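Local coordinates for calcium-dependent protein kinase, putative (Plasmodium falciparum, PDB 3MSE), which probably phosphorylates serine and threonine residues of other proteins in response to calcium, the ion being bound by the C-terminal EF-hand domain described here, at residues S32-N35 against N36-Y40; G54-H58 against R59-T63; V68-K72 against W73-R77; N76-L79 against Q80-I84; S128-V131 against S132-H135. One frame throughout, in Å; residues are numbered along the deposited sequence. Where two conformers were deposited one is given.

Interaction 1: residues S32-N35 against N36-Y40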
# COMPACT_ATOMS: atom_id res chain seq x y z
N SER A 32 6.84 1.50 3.75
CA SER A 32 7.95 0.71 4.22
C SER A 32 7.46 -0.48 5.07
O SER A 32 7.95 -1.60 4.92
CB SER A 32 8.88 1.60 5.03
OG SER A 32 10.18 1.06 5.02
N VAL A 33 6.50 -0.22 5.94
CA VAL A 33 5.96 -1.25 6.85
C VAL A 33 5.29 -2.33 6.02
O VAL A 33 5.63 -3.50 6.13
CB VAL A 33 4.99 -0.64 7.89
CG1 VAL A 33 4.16 -1.74 8.60
CG2 VAL A 33 5.75 0.21 8.91
N ILE A 34 4.37 -1.90 5.17
CA ILE A 34 3.69 -2.77 4.22
C ILE A 34 4.68 -3.61 3.42
O ILE A 34 4.54 -4.83 3.33
CB ILE A 34 2.76 -1.94 3.30
CG1 ILE A 34 1.58 -1.42 4.12
CG2 ILE A 34 2.31 -2.75 2.09
CD1 ILE A 34 0.73 -0.35 3.45
N ASN A 35 5.69 -2.95 2.86
CA ASN A 35 6.71 -3.59 2.03
C ASN A 35 7.57 -4.60 2.80
O ASN A 35 8.09 -5.55 2.20
CB ASN A 35 7.60 -2.51 1.39
CG ASN A 35 8.84 -3.08 0.71
OD1 ASN A 35 9.96 -2.98 1.22
ND2 ASN A 35 8.64 -3.70 -0.43
N ASN A 36 7.75 -4.39 4.10
CA ASN A 36 8.45 -5.36 4.93
C ASN A 36 7.66 -6.65 5.06
O ASN A 36 8.23 -7.74 4.91
CB ASN A 36 8.78 -4.79 6.32
CG ASN A 36 9.87 -3.73 6.27
OD1 ASN A 36 10.86 -3.86 5.54
ND2 ASN A 36 9.69 -2.68 7.06
N HIS A 37 6.36 -6.53 5.33
CA HIS A 37 5.44 -7.68 5.35
C HIS A 37 5.50 -8.44 4.03
O HIS A 37 5.68 -9.66 4.02
CB HIS A 37 3.98 -7.26 5.64
CG HIS A 37 3.75 -6.72 7.02
ND1 HIS A 37 4.18 -7.37 8.16
CD2 HIS A 37 3.09 -5.62 7.44
CE1 HIS A 37 3.83 -6.67 9.22
NE2 HIS A 37 3.16 -5.60 8.82
N ILE A 38 5.39 -7.71 2.91
CA ILE A 38 5.46 -8.33 1.59
C ILE A 38 6.80 -9.02 1.35
O ILE A 38 6.85 -10.09 0.73
CB ILE A 38 5.15 -7.33 0.46
CG1 ILE A 38 3.72 -6.81 0.60
CG2 ILE A 38 5.36 -7.97 -0.91
CD1 ILE A 38 3.39 -5.70 -0.37
N LYS A 39 7.88 -8.43 1.83
CA LYS A 39 9.21 -9.03 1.71
C LYS A 39 9.26 -10.39 2.42
O LYS A 39 9.78 -11.36 1.86
CB LYS A 39 10.28 -8.08 2.26
CG LYS A 39 11.70 -8.39 1.82
CD LYS A 39 12.69 -7.26 2.19
CE LYS A 39 12.33 -5.93 1.50
NZ LYS A 39 12.53 -5.94 0.01
N TYR A 40 8.71 -10.46 3.63
CA TYR A 40 8.65 -11.74 4.36
C TYR A 40 7.88 -12.78 3.53
O TYR A 40 8.38 -13.88 3.30
CB TYR A 40 8.04 -11.59 5.77
CG TYR A 40 8.00 -12.91 6.51
CD1 TYR A 40 9.14 -13.43 7.14
CD2 TYR A 40 6.83 -13.68 6.56
CE1 TYR A 40 9.11 -14.66 7.80
CE2 TYR A 40 6.79 -14.90 7.21
CZ TYR A 40 7.93 -15.38 7.83
OH TYR A 40 7.87 -16.59 8.48
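The long helix 18-48 carries this contact near its middle, where Val33 meets His37, and Ile34 meets Ile38, each one turn along the helix. Four backbone bonds of the alpha-helical i to i+4 kind run through it. Asn36 N donates to Ser32 O at 2.9 Å. His37 N reaches Val33 O at 3.2 Å, and Ile38 N reaches Ile34 O at 3.0 Å. Lys39 N donates to Asn35 O at 2.9 Å. The amide of Asn36 has a second, weak bond to Val33 O, of the i to i+3 kind.

The side chains pair in three ways. Val33 and His37 lie side by side and point the same way. The CG1 methyl of Val33 stands anti to the backbone N (chi1 165°), and it comes 4.0 Å from NE2 of the His37 ring. Ile34 and Ile38 also run alongside each other. Here CG2 of Ile34 touches CD1 of Ile38 at 4.0 Å, methyl to methyl. The third pair, Asn35 and Lys39, crosses at a slant. The lysine chain bends at its last two torsions, which leaves its CE 3.8 Å from OD1 of Asn35. This is a packing contact of the methylene.

The two faces of the helix have different neighbours. Tyr100 of the same chain packs on Ile34 and His37. Asn35 and Ile38 pack on Ile38 and Asn35 of the second subunit, and Tyr92 of that subunit lies on Ser32. The arrangement is regular i to i+4 helix packing. In this chain it belongs to the long helix that leads into the first calcium-binding loop of the EF-hand domain.

Interaction 2: residues G54-H58 against R59-T63. With CA (calcium ion), chain E.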
# COMPACT_ATOMS: atom_id res chain seq x y z
N GLY A 54 8.38 -20.59 -9.92
CA GLY A 54 7.62 -19.37 -9.73
C GLY A 54 6.17 -19.55 -9.32
O GLY A 54 5.42 -18.58 -9.24
N SER A 55 5.76 -20.79 -9.08
CA SER A 55 4.44 -21.05 -8.53
C SER A 55 4.48 -22.20 -7.50
O SER A 55 5.48 -22.94 -7.43
CB SER A 55 3.44 -21.35 -9.64
OG SER A 55 3.70 -22.61 -10.18
N LEU A 56 3.41 -22.35 -6.73
CA LEU A 56 3.37 -23.33 -5.63
C LEU A 56 2.40 -24.45 -5.89
O LEU A 56 1.21 -24.21 -6.07
CB LEU A 56 3.01 -22.65 -4.29
CG LEU A 56 3.96 -21.58 -3.76
CD1 LEU A 56 3.53 -21.12 -2.37
CD2 LEU A 56 5.39 -22.07 -3.75
N SER A 57 2.89 -25.69 -5.90
CA SER A 57 1.98 -26.82 -5.98
C SER A 57 1.31 -27.07 -4.62
O SER A 57 1.75 -26.52 -3.61
CB SER A 57 2.70 -28.08 -6.46
OG SER A 57 3.56 -28.60 -5.45
N HIS A 58 0.27 -27.90 -4.59
CA HIS A 58 -0.34 -28.30 -3.31
C HIS A 58 0.69 -28.96 -2.39
O HIS A 58 0.79 -28.60 -1.20
CB HIS A 58 -1.58 -29.19 -3.53
CG HIS A 58 -2.78 -28.43 -4.03
ND1 HIS A 58 -4.08 -28.87 -3.84
CD2 HIS A 58 -2.88 -27.27 -4.72
CE1 HIS A 58 -4.92 -28.03 -4.39
NE2 HIS A 58 -4.22 -27.04 -4.93
N ARG A 59 1.46 -29.90 -2.93
CA ARG A 59 2.49 -30.60 -2.16
C ARG A 59 3.54 -29.67 -1.56
O ARG A 59 3.89 -29.79 -0.38
CB ARG A 59 3.17 -31.67 -3.01
CG ARG A 59 4.36 -32.34 -2.33
CD ARG A 59 5.16 -33.19 -3.32
NE ARG A 59 5.80 -32.35 -4.33
CZ ARG A 59 6.70 -31.40 -4.07
NH1 ARG A 59 7.06 -31.14 -2.81
NH2 ARG A 59 7.22 -30.70 -5.07
N GLU A 60 4.04 -28.72 -2.36
CA GLU A 60 5.05 -27.76 -1.87
C GLU A 60 4.59 -27.02 -0.61
O GLU A 60 5.38 -26.79 0.31
CB GLU A 60 5.44 -26.73 -2.94
CG GLU A 60 6.34 -27.30 -4.07
CD GLU A 60 6.64 -26.28 -5.17
OE1 GLU A 60 7.67 -26.43 -5.85
OE2 GLU A 60 5.86 -25.32 -5.36
N ILE A 61 3.32 -26.61 -0.59
CA ILE A 61 2.76 -25.92 0.56
C ILE A 61 2.47 -26.95 1.68
O ILE A 61 2.76 -26.70 2.85
CB ILE A 61 1.46 -25.17 0.16
CG1 ILE A 61 1.77 -24.06 -0.85
CG2 ILE A 61 0.74 -24.59 1.37
CD1 ILE A 61 0.52 -23.42 -1.42
N TYR A 62 1.89 -28.07 1.29
CA TYR A 62 1.47 -29.11 2.23
C TYR A 62 2.62 -29.54 3.13
O TYR A 62 2.50 -29.54 4.36
CB TYR A 62 0.94 -30.34 1.50
CG TYR A 62 0.15 -31.27 2.39
CD1 TYR A 62 0.78 -32.03 3.39
CD2 TYR A 62 -1.24 -31.37 2.26
CE1 TYR A 62 0.03 -32.88 4.23
CE2 TYR A 62 -1.99 -32.21 3.09
CZ TYR A 62 -1.35 -32.96 4.07
OH TYR A 62 -2.11 -33.79 4.90
N THR A 63 3.74 -29.90 2.51
CA THR A 63 4.85 -30.47 3.27
C THR A 63 5.41 -29.47 4.27
O THR A 63 5.90 -29.85 5.34
CB THR A 63 5.99 -31.04 2.37
OG1 THR A 63 7.02 -31.57 3.21
CG2 THR A 63 6.62 -29.96 1.48
CA CA E . 7.11 -24.54 -7.51
O HOH W 1 6.03 -25.93 -8.14
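OE2 of Glu60 is gripped twice, by the calcium ion at 2.6 Å and by the backbone N of Ser57 at 3.0 Å. The amide meets the oxygen from above the carboxylate plane, 43° out of it. OE1 of Glu60 binds the same ion, also at 2.6 Å, so the carboxylate is bidentate. Ser55 contributes its backbone O at 2.3 Å, and a water adds another ligand. Asp49, Asn51 and Asn53 complete the site.

Ser57 also accepts a bond from the glutamate's backbone. OG of Ser57 sits between its own backbone N and carbonyl carbon (chi1 72°), which lets it accept from Glu60 N at 3.1 Å. The two reciprocal bonds form a capping box. They close the N-terminus of helix 58-67 and hold the glutamate facing the metal. Tyr62 N bonds His58 O at 2.8 Å in the first turn.

Next to this site the packing is apolar. Leu56 and Ile61 cross at about a right angle, with CD1 of Leu56 3.7 Å from CG1 of Ile61. Phe45 and Leu48 of helix 18-48 pack on Leu56. The backbone of Leu56 is bonded to Ile90 in the short antiparallel pairing. Together these features are those of the second half of an EF-hand calcium loop, where the last ligand is a bidentate glutamate in the exiting helix.

Interaction 3: residues V68-K72 against W73-R77. With SO4 (sulfate ion), chain C.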
# COMPACT_ATOMS: atom_id res chain seq x y z
N VAL A 68 5.22 -27.61 10.38
CA VAL A 68 5.14 -26.48 11.28
C VAL A 68 3.93 -26.56 12.23
O VAL A 68 3.72 -25.66 13.04
CB VAL A 68 5.22 -25.17 10.42
CG1 VAL A 68 4.23 -24.16 10.83
CG2 VAL A 68 6.65 -24.64 10.35
N GLY A 69 3.14 -27.63 12.13
CA GLY A 69 2.08 -27.87 13.12
C GLY A 69 0.66 -27.72 12.62
O GLY A 69 -0.27 -27.96 13.36
N ILE A 70 0.47 -27.31 11.37
CA ILE A 70 -0.90 -27.21 10.86
C ILE A 70 -1.39 -28.62 10.55
O ILE A 70 -0.67 -29.42 9.97
CB ILE A 70 -0.97 -26.32 9.58
CG1 ILE A 70 -0.17 -25.03 9.78
CG2 ILE A 70 -2.44 -26.08 9.16
CD1 ILE A 70 -0.61 -24.17 10.98
N LYS A 71 -2.63 -28.93 10.94
CA LYS A 71 -3.17 -30.28 10.77
C LYS A 71 -3.78 -30.46 9.38
O LYS A 71 -4.26 -29.50 8.76
CB LYS A 71 -4.22 -30.58 11.85
CG LYS A 71 -3.65 -30.54 13.29
CD LYS A 71 -2.75 -31.75 13.55
CE LYS A 71 -2.07 -31.70 14.93
NZ LYS A 71 -1.07 -32.81 15.00
N LYS A 72 -3.78 -31.71 8.92
CA LYS A 72 -4.28 -32.10 7.61
C LYS A 72 -5.58 -31.39 7.21
O LYS A 72 -5.67 -30.85 6.12
CB LYS A 72 -4.47 -33.62 7.55
CG LYS A 72 -5.24 -34.09 6.32
CD LYS A 72 -5.07 -35.58 6.07
CE LYS A 72 -6.00 -36.02 4.95
NZ LYS A 72 -5.67 -37.40 4.49
N TRP A 73 -6.58 -31.41 8.10
CA TRP A 73 -7.88 -30.82 7.79
C TRP A 73 -7.78 -29.31 7.59
O TRP A 73 -8.48 -28.76 6.75
CB TRP A 73 -8.93 -31.14 8.85
CG TRP A 73 -8.39 -31.10 10.26
CD1 TRP A 73 -8.45 -30.05 11.13
CD2 TRP A 73 -7.75 -32.17 10.97
NE1 TRP A 73 -7.87 -30.39 12.33
CE2 TRP A 73 -7.44 -31.69 12.26
CE3 TRP A 73 -7.42 -33.49 10.64
CZ2 TRP A 73 -6.80 -32.48 13.23
CZ3 TRP A 73 -6.77 -34.29 11.60
CH2 TRP A 73 -6.46 -33.77 12.88
N ASP A 74 -6.90 -28.65 8.33
CA ASP A 74 -6.69 -27.23 8.10
C ASP A 74 -5.90 -26.97 6.80
O ASP A 74 -6.27 -26.09 6.01
CB ASP A 74 -6.03 -26.56 9.30
CG ASP A 74 -7.00 -26.43 10.50
OD1 ASP A 74 -8.24 -26.44 10.30
OD2 ASP A 74 -6.51 -26.31 11.63
N ILE A 75 -4.84 -27.74 6.58
CA ILE A 75 -3.99 -27.57 5.40
C ILE A 75 -4.87 -27.66 4.15
O ILE A 75 -4.78 -26.81 3.26
CB ILE A 75 -2.85 -28.61 5.31
CG1 ILE A 75 -1.88 -28.51 6.50
CG2 ILE A 75 -2.05 -28.42 3.98
CD1 ILE A 75 -0.80 -29.57 6.46
N ASN A 76 -5.72 -28.68 4.09
CA ASN A 76 -6.61 -28.85 2.94
C ASN A 76 -7.61 -27.70 2.72
O ASN A 76 -7.86 -27.32 1.56
CB ASN A 76 -7.32 -30.20 2.97
CG ASN A 76 -6.39 -31.35 2.56
OD1 ASN A 76 -5.38 -31.16 1.88
ND2 ASN A 76 -6.73 -32.55 3.00
N ARG A 77 -8.16 -27.14 3.80
CA ARG A 77 -9.01 -25.96 3.66
C ARG A 77 -8.23 -24.74 3.18
O ARG A 77 -8.77 -23.96 2.40
CB ARG A 77 -9.78 -25.62 4.93
CG ARG A 77 -10.77 -26.70 5.36
CD ARG A 77 -11.37 -26.35 6.72
NE ARG A 77 -12.26 -25.20 6.63
CZ ARG A 77 -12.80 -24.59 7.68
NH1 ARG A 77 -12.54 -25.01 8.91
NH2 ARG A 77 -13.61 -23.56 7.49
S SO4 C . -15.01 -23.01 11.29
O1 SO4 C . -14.54 -22.02 12.24
O2 SO4 C . -14.90 -22.52 9.92
O3 SO4 C . -14.12 -24.16 11.43
O4 SO4 C . -16.40 -23.33 11.54
O HOH W 2 -3.99 -27.01 12.36
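The striking feature is a lysine lying over a tryptophan only two residues on: CB of Lys71 covers one face of the Trp73 ring. This is a CH-pi contact, with CB 3.8 Å from the centroid of the six-membered ring and offset toward the rim. CB comes 3.4 Å from CE2 of Trp73. The indole is brought there by its first torsion, which places CG between the backbone N and the carbonyl carbon (chi1 40°). Beyond CB the two side chains run side by side in the same direction.

Lys71 is also the N-cap residue of helix 72-82. Its carbonyl O accepts from Ile75 N at 2.9 Å and, weakly, from Asp74 N. Its own N donates to a water at 2.7 Å, and that water donates to OD2 of Asp74. A single water thus ties the cap residue to the first turn.

Ile70 packs against this turn. Its CG2 stands 3.6 Å from CB of Asp74, and the same methyl also packs on CG1 of Ile75. Leu65 and Tyr62 of helix 58-67 pack on Ile75 too. At the surface NH1 and NH2 of Arg77 each donate to an oxygen of a sulfate, probably from the crystallisation liquor. NH2 reaches O2 of the sulfate at 2.9 Å, and the anion lies at the guanidinium edge. Lys11 of the second subunit packs on Ile70 and Met14 of that subunit on Asp74. Upstream, Gly69 has positive phi in a Schellman motif that ends helix 58-67. The whole is the interhelical linker of an EF-hand pair, a Schellman end followed by a new N-cap.

Interaction 4: residues N76-L79 against Q80-I84. With SO4 (sulfate ion), chain C.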
# COMPACT_ATOMS: atom_id res chain seq x y z
N ASN A 76 -5.72 -28.68 4.09
CA ASN A 76 -6.61 -28.85 2.94
C ASN A 76 -7.61 -27.70 2.72
O ASN A 76 -7.86 -27.32 1.56
CB ASN A 76 -7.32 -30.20 2.97
CG ASN A 76 -6.39 -31.35 2.56
OD1 ASN A 76 -5.38 -31.16 1.88
ND2 ASN A 76 -6.73 -32.55 3.00
N ARG A 77 -8.16 -27.14 3.80
CA ARG A 77 -9.01 -25.96 3.66
C ARG A 77 -8.23 -24.74 3.18
O ARG A 77 -8.77 -23.96 2.40
CB ARG A 77 -9.78 -25.62 4.93
CG ARG A 77 -10.77 -26.70 5.36
CD ARG A 77 -11.37 -26.35 6.72
NE ARG A 77 -12.26 -25.20 6.63
CZ ARG A 77 -12.80 -24.59 7.68
NH1 ARG A 77 -12.54 -25.01 8.91
NH2 ARG A 77 -13.61 -23.56 7.49
N ILE A 78 -6.99 -24.59 3.65
CA ILE A 78 -6.11 -23.51 3.22
C ILE A 78 -5.80 -23.66 1.72
O ILE A 78 -5.90 -22.71 0.95
CB ILE A 78 -4.83 -23.46 4.07
CG1 ILE A 78 -5.15 -22.96 5.49
CG2 ILE A 78 -3.77 -22.57 3.42
CD1 ILE A 78 -4.03 -23.21 6.47
N LEU A 79 -5.47 -24.88 1.32
CA LEU A 79 -5.16 -25.17 -0.06
C LEU A 79 -6.31 -24.83 -1.01
O LEU A 79 -6.08 -24.16 -2.02
CB LEU A 79 -4.71 -26.63 -0.22
CG LEU A 79 -3.27 -26.89 0.21
CD1 LEU A 79 -2.94 -28.39 0.02
CD2 LEU A 79 -2.27 -26.02 -0.58
N GLN A 80 -7.53 -25.22 -0.67
CA GLN A 80 -8.69 -24.91 -1.51
C GLN A 80 -9.16 -23.44 -1.48
O GLN A 80 -9.84 -23.00 -2.41
CB GLN A 80 -9.84 -25.87 -1.21
CG GLN A 80 -9.52 -27.31 -1.56
CD GLN A 80 -9.25 -27.52 -3.05
OE1 GLN A 80 -10.00 -27.05 -3.91
NE2 GLN A 80 -8.19 -28.25 -3.36
N ALA A 81 -8.78 -22.70 -0.44
CA ALA A 81 -8.98 -21.25 -0.39
C ALA A 81 -7.94 -20.48 -1.24
O ALA A 81 -8.28 -19.53 -1.97
CB ALA A 81 -8.95 -20.75 1.05
N LEU A 82 -6.68 -20.90 -1.13
CA LEU A 82 -5.59 -20.33 -1.89
C LEU A 82 -5.75 -20.57 -3.40
O LEU A 82 -5.57 -19.65 -4.19
CB LEU A 82 -4.25 -20.91 -1.44
CG LEU A 82 -3.69 -20.51 -0.07
CD1 LEU A 82 -2.31 -21.09 0.07
CD2 LEU A 82 -3.68 -18.96 0.12
N ASP A 83 -6.08 -21.81 -3.77
CA ASP A 83 -6.19 -22.23 -5.18
C ASP A 83 -7.53 -21.73 -5.73
O ASP A 83 -8.47 -22.49 -5.98
CB ASP A 83 -6.06 -23.75 -5.32
CG ASP A 83 -5.67 -24.18 -6.75
OD1 ASP A 83 -5.53 -23.31 -7.64
OD2 ASP A 83 -5.49 -25.41 -6.96
N ILE A 84 -7.58 -20.41 -5.91
CA ILE A 84 -8.82 -19.73 -6.22
C ILE A 84 -9.32 -20.07 -7.63
O ILE A 84 -10.53 -20.05 -7.89
CB ILE A 84 -8.65 -18.22 -5.93
CG1 ILE A 84 -9.88 -17.68 -5.22
CG2 ILE A 84 -8.17 -17.39 -7.15
CD1 ILE A 84 -9.49 -16.75 -4.17
S SO4 C . -15.01 -23.01 11.29
O1 SO4 C . -14.54 -22.02 12.24
O2 SO4 C . -14.90 -22.52 9.92
O3 SO4 C . -14.12 -24.16 11.43
O4 SO4 C . -16.40 -23.33 11.54
O HOH W 3 -6.84 -29.44 -0.94
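Residues 76-82 are alpha helix, and the i to i+4 bonding carries on to the amide of Asp83: Gln80 N bonds Asn76 O at 3.1 Å, Ala81 N bonds Arg77 O, Leu82 N bonds Ile78 O at 2.9 Å, and Asp83 N bonds Leu79 O at 2.9 Å.

Ile78 and Leu82 lie side by side and point the same way. CG2 of Ile78 stands anti to its backbone nitrogen and touches CD1 of Leu82 at 3.9 Å. CG of Leu82 also rests on Ile78 O at 3.3 Å. In one of its two conformers Gln80 bends at its second torsion (chi2 -62°), and a water could then link its NE2 weakly to Asn76 O; this bridge is doubtful.

This is the last part of helix 72-82, within the EF-hand pair. Asp83 is the first residue to leave it and centres an inverse gamma turn. Its OD1 accepts from Arg87 N, and OD2 takes bonds from Gly88 N and His58 NE2, so the buried carboxylate is held at both oxygens. Leu79 packs on His58 and Ile61 of helix 58-67. At the subunit interface Met14 of the second subunit packs on Ile78, and Tyr13 of that subunit on Ala81.

Interaction 5: residues S128-V131 against S132-H135. With CA (calcium ion), chain B.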
# COMPACT_ATOMS: atom_id res chain seq x y z
N SER A 128 -1.35 23.77 16.67
CA SER A 128 -0.45 23.11 17.62
C SER A 128 -0.09 21.67 17.19
O SER A 128 0.99 21.18 17.51
CB SER A 128 -1.01 23.15 19.05
OG SER A 128 -1.92 22.09 19.29
N ASP A 129 -0.99 21.01 16.46
CA ASP A 129 -0.67 19.70 15.91
C ASP A 129 0.48 19.75 14.88
O ASP A 129 1.29 18.82 14.79
CB ASP A 129 -1.91 19.07 15.29
CG ASP A 129 -2.91 18.59 16.33
OD1 ASP A 129 -2.50 18.17 17.43
OD2 ASP A 129 -4.11 18.63 16.03
N ILE A 130 0.53 20.85 14.13
CA ILE A 130 1.59 21.07 13.14
C ILE A 130 2.87 21.53 13.82
O ILE A 130 3.97 21.10 13.45
CB ILE A 130 1.17 22.10 12.04
CG1 ILE A 130 -0.05 21.59 11.25
CG2 ILE A 130 2.36 22.42 11.10
CD1 ILE A 130 0.18 20.29 10.47
N VAL A 131 2.75 22.39 14.84
CA VAL A 131 3.90 22.76 15.66
C VAL A 131 4.56 21.48 16.20
O VAL A 131 5.79 21.33 16.19
CB VAL A 131 3.50 23.73 16.81
CG1 VAL A 131 4.69 23.99 17.78
CG2 VAL A 131 2.97 25.05 16.25
N SER A 132 3.73 20.54 16.63
CA SER A 132 4.26 19.32 17.20
C SER A 132 4.92 18.45 16.12
O SER A 132 6.02 17.92 16.30
CB SER A 132 3.16 18.54 17.92
OG SER A 132 3.72 17.32 18.40
N LEU A 133 4.23 18.34 14.98
CA LEU A 133 4.75 17.59 13.84
C LEU A 133 6.16 18.07 13.46
O LEU A 133 7.01 17.26 13.10
CB LEU A 133 3.79 17.72 12.64
CG LEU A 133 4.18 16.95 11.37
CD1 LEU A 133 4.18 15.45 11.63
CD2 LEU A 133 3.22 17.27 10.24
N VAL A 134 6.43 19.36 13.58
CA VAL A 134 7.72 19.88 13.16
C VAL A 134 8.69 20.11 14.30
O VAL A 134 9.69 20.84 14.16
CB VAL A 134 7.57 21.15 12.27
CG1 VAL A 134 6.66 20.82 11.08
CG2 VAL A 134 7.01 22.33 13.06
N HIS A 135 8.41 19.47 15.44
CA HIS A 135 9.19 19.69 16.67
C HIS A 135 10.67 19.33 16.50
O HIS A 135 11.54 19.88 17.18
CB HIS A 135 8.58 18.89 17.84
CG HIS A 135 8.98 17.45 17.84
ND1 HIS A 135 8.47 16.54 16.95
CD2 HIS A 135 9.91 16.79 18.56
CE1 HIS A 135 9.05 15.37 17.14
NE2 HIS A 135 9.93 15.49 18.12
CA CA B . -6.25 17.75 16.97
O HOH W 4 -4.83 17.01 18.63
O HOH W 5 -6.23 19.63 17.62
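The first torsions of Ile130 (chi1 -62°) and Leu133 (CG anti to the backbone N, chi1 -178°) bring CD1 of Ile130 and CD2 of Leu133 to 4.3 Å, a loose touch. The torsion of Asp129 serves the metal instead. Its CG stands anti to its carbonyl carbon (chi1 -73°), and this carries the carboxylate to the calcium ion. OD2 of Asp129 binds the metal at 2.5 Å. OD1 does not bind it directly; it takes a hydrogen bond from a water at 2.9 Å. That water lies 2.3 Å from the ion. OD2 also accepts from Ser126 N. The carboxylate is therefore fixed at both oxygens, one in the first shell and one through water. Asp118, Asp122 and the carbonyl of Tyr124 supply further ligands.

Behind the metal the helix 127-133 is short. Ser132 N bonds Ser128 O at 2.9 Å. Leu133 N bonds Asp129 O at 3.0 Å, and Val134 N bonds Ile130 O at the same length. CG2 of Val134 rests on Ile130 O at 3.3 Å. At the C-terminal end Ser132 O is gripped by two donors of one residue, His135 N and His135 ND1. Ser132 OG has its partner in Lys119 NZ.

Ile130 packs on Phe147 and Phe148 of helix 141-152, and Leu133 on Ile22 and Ile26 of helix 18-48. The ion thus sees this aspartate through a single oxygen, unlike a bidentate glutamate at the same place in an EF-hand loop. OD1 reaches the ion only through a bound water, which is itself a calcium ligand, and the carboxylate is probably polarised by the metal beside it.

Overall arrangement
Interactions 2, 3 and 4 form one unit. Helix 58-67 packs against helix 72-82, and Tyr62 of interaction 2 lies on Lys72, Ile75 and Asn76. The centres of interactions 2 and 4 are about 11 Å apart, and the two touch through Ile61 and Leu79. Interactions 3 and 4 share Asn76 and Arg77. Interaction 2 binds the first calcium ion directly, while the side chain of Leu79 in interaction 4 is about 12 Å from a bound calcium. Interaction 5 holds the second ion, its centre about 50 Å from that of interaction 2. Interaction 1 lies between, about 22 Å from interaction 2 and about 28 Å from interaction 5, centre to centre.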